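Long-range contact in similar to yteR (Bacilus subtilis) (Clostridium acetobutylicum, PDB 4WU0), which is a glycoside hydrolase of family 105 that probably hydrolyses unsaturated rhamnogalacturonan fragments of pectin: residues A[18-23]-A[51-56]. Numbering follows the deposited sequence.
Sequences TLTDHW and IKTMDT
The indole of W23 is met across the contact by the methyl of M54, which comes obliquely to the six-membered ring, CE lying 3.7 Å from CZ3. The rings of H76 and F57 meet the same indole edge-to-face, and its NE1 donates to the carbonyl oxygen of H76, which helps to fix the ring's rotation. Methionine suits its place because a flexible thioether can fold: bends at chi2 (-55°) and chi3 (-64°) carry CE to the tryptophan, although CB points away from the loop, while the chain also packs on helix 80-90.

Three threonines and L19 make the rest of the contact; methyl groups do most of the touching, often against oxygens. The side chains of T20 and T56 cross at about a right angle, CG2 of T20 lying 3.5 Å from OG1 of T56 and CG2 of T56 3.5 Å from O of T20. T53 turns its CG2 anti to the backbone N (OG1 at chi1 -61°), which sets this methyl 3.8 Å from CB of L19 while its hydroxyl bonds to the carbonyl oxygen of F49. Threonine, with both groups on CB, can thus offer the methyl to the loop and keep the hydroxyl on its own helix.

No hydrogen bond joins the segments, and the buried carbonyl oxygen of L19 finds no partner. Van der Waals packing alone thus joins the loop before helix 25-41 to residues 53-56.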
loop_
_atom_site.group_PDB
_atom_site.type_symbol
_atom_site.label_atom_id
_atom_site.label_comp_id
_atom_site.label_asym_id
_atom_site.label_seq_id
_atom_site.Cartn_x
_atom_site.Cartn_y
_atom_site.Cartn_z
ATOM N N THR A 18 9.248 16.106 0.909
ATOM C CA THR A 18 7.932 16.730 0.944
ATOM C C THR A 18 6.848 15.718 1.315
ATOM O O THR A 18 6.655 14.706 0.632
ATOM C CB THR A 18 7.580 17.346 -0.415
ATOM O OG1 THR A 18 8.616 18.242 -0.841
ATOM C CG2 THR A 18 6.276 18.113 -0.342
ATOM N N LEU A 19 6.130 16.016 2.394
ATOM C CA LEU A 19 5.029 15.190 2.851
ATOM C C LEU A 19 3.792 16.024 3.145
ATOM O O LEU A 19 2.860 15.540 3.790
ATOM C CB LEU A 19 5.437 14.434 4.127
ATOM C CG LEU A 19 6.672 13.537 4.025
ATOM C CD1 LEU A 19 7.111 13.049 5.393
ATOM C CD2 LEU A 19 6.392 12.337 3.098
ATOM N N THR A 20 3.778 17.270 2.664
ATOM C CA THR A 20 2.794 18.262 3.127
ATOM C C THR A 20 2.094 19.075 2.023
ATOM O O THR A 20 1.373 20.019 2.339
ATOM C CB THR A 20 3.461 19.243 4.138
ATOM O OG1 THR A 20 4.671 19.763 3.582
ATOM C CG2 THR A 20 3.801 18.508 5.458
ATOM N N ASP A 21 2.275 18.716 0.749
ATOM C CA ASP A 21 1.795 19.560 -0.352
ATOM C C ASP A 21 0.412 19.201 -0.880
ATOM O O ASP A 21 -0.182 19.963 -1.652
ATOM C CB ASP A 21 2.819 19.655 -1.498
ATOM C CG ASP A 21 3.070 18.351 -2.194
ATOM O OD1 ASP A 21 2.603 17.304 -1.703
ATOM O OD2 ASP A 21 3.792 18.377 -3.230
ATOM N N HIS A 22 -0.122 18.071 -0.430
ATOM C CA HIS A 22 -1.509 17.698 -0.723
ATOM C C HIS A 22 -1.876 16.559 0.208
ATOM O O HIS A 22 -1.000 16.009 0.855
ATOM C CB HIS A 22 -1.701 17.306 -2.198
ATOM C CG HIS A 22 -1.128 15.971 -2.569
ATOM N ND1 HIS A 22 0.222 15.756 -2.724
ATOM C CD2 HIS A 22 -1.729 14.801 -2.885
ATOM C CE1 HIS A 22 0.432 14.494 -3.065
ATOM N NE2 HIS A 22 -0.737 13.895 -3.172
ATOM N N TRP A 23 -3.159 16.208 0.295
ATOM C CA TRP A 23 -3.576 15.096 1.147
ATOM C C TRP A 23 -3.288 13.804 0.397
ATOM O O TRP A 23 -4.172 13.199 -0.217
ATOM C CB TRP A 23 -5.057 15.252 1.483
ATOM C CG TRP A 23 -5.694 14.232 2.367
ATOM C CD1 TRP A 23 -6.672 13.348 2.011
ATOM C CD2 TRP A 23 -5.459 14.024 3.771
ATOM N NE1 TRP A 23 -7.053 12.596 3.104
ATOM C CE2 TRP A 23 -6.332 12.998 4.194
ATOM C CE3 TRP A 23 -4.600 14.608 4.707
ATOM C CZ2 TRP A 23 -6.364 12.531 5.516
ATOM C CZ3 TRP A 23 -4.620 14.138 6.011
ATOM C CH2 TRP A 23 -5.507 13.100 6.405
ATOM N N ILE A 51 3.793 14.353 14.168
ATOM C CA ILE A 51 2.832 15.343 14.608
ATOM C C ILE A 51 2.929 16.599 13.751
ATOM O O ILE A 51 1.912 17.116 13.264
ATOM C CB ILE A 51 3.046 15.671 16.098
ATOM C CG1 ILE A 51 2.658 14.461 16.963
ATOM C CG2 ILE A 51 2.258 16.907 16.513
ATOM C CD1 ILE A 51 3.068 14.578 18.446
ATOM N N LYS A 52 4.155 17.090 13.567
ATOM C CA LYS A 52 4.381 18.330 12.839
ATOM C C LYS A 52 3.915 18.201 11.395
ATOM O O LYS A 52 3.297 19.122 10.860
ATOM C CB LYS A 52 5.862 18.729 12.897
ATOM C CG LYS A 52 6.297 19.725 11.820
ATOM C CD LYS A 52 7.778 20.066 11.926
ATOM C CE LYS A 52 8.682 18.899 11.545
ATOM N NZ LYS A 52 8.751 18.719 10.073
ATOM N N THR A 53 4.186 17.050 10.776
ATOM C CA THR A 53 3.755 16.811 9.397
ATOM C C THR A 53 2.210 16.858 9.316
ATOM O O THR A 53 1.630 17.540 8.456
ATOM C CB THR A 53 4.286 15.459 8.883
ATOM O OG1 THR A 53 5.722 15.480 8.897
ATOM C CG2 THR A 53 3.788 15.169 7.455
ATOM N N MET A 54 1.546 16.173 10.230
ATOM C CA MET A 54 0.087 16.106 10.152
ATOM C C MET A 54 -0.581 17.403 10.564
ATOM O O MET A 54 -1.738 17.619 10.229
ATOM C CB MET A 54 -0.459 14.937 10.954
ATOM C CG MET A 54 -0.072 13.580 10.393
ATOM S SD MET A 54 -0.514 13.329 8.670
ATOM C CE MET A 54 -2.263 13.398 8.807
ATOM N N ASP A 55 0.145 18.280 11.256
ATOM C CA ASP A 55 -0.392 19.591 11.604
ATOM C C ASP A 55 -0.716 20.437 10.378
ATOM O O ASP A 55 -1.524 21.373 10.448
ATOM C CB ASP A 55 0.553 20.348 12.541
ATOM C CG ASP A 55 0.387 19.944 14.012
ATOM O OD1 ASP A 55 -0.664 19.389 14.396
ATOM O OD2 ASP A 55 1.316 20.207 14.802
ATOM N N THR A 56 -0.080 20.142 9.250
ATOM C CA THR A 56 -0.441 20.786 7.990
ATOM C C THR A 56 -1.894 20.510 7.638
ATOM O O THR A 56 -2.583 21.386 7.082
ATOM C CB THR A 56 0.441 20.265 6.835
ATOM O OG1 THR A 56 1.738 20.848 6.938
ATOM C CG2 THR A 56 -0.140 20.636 5.471
#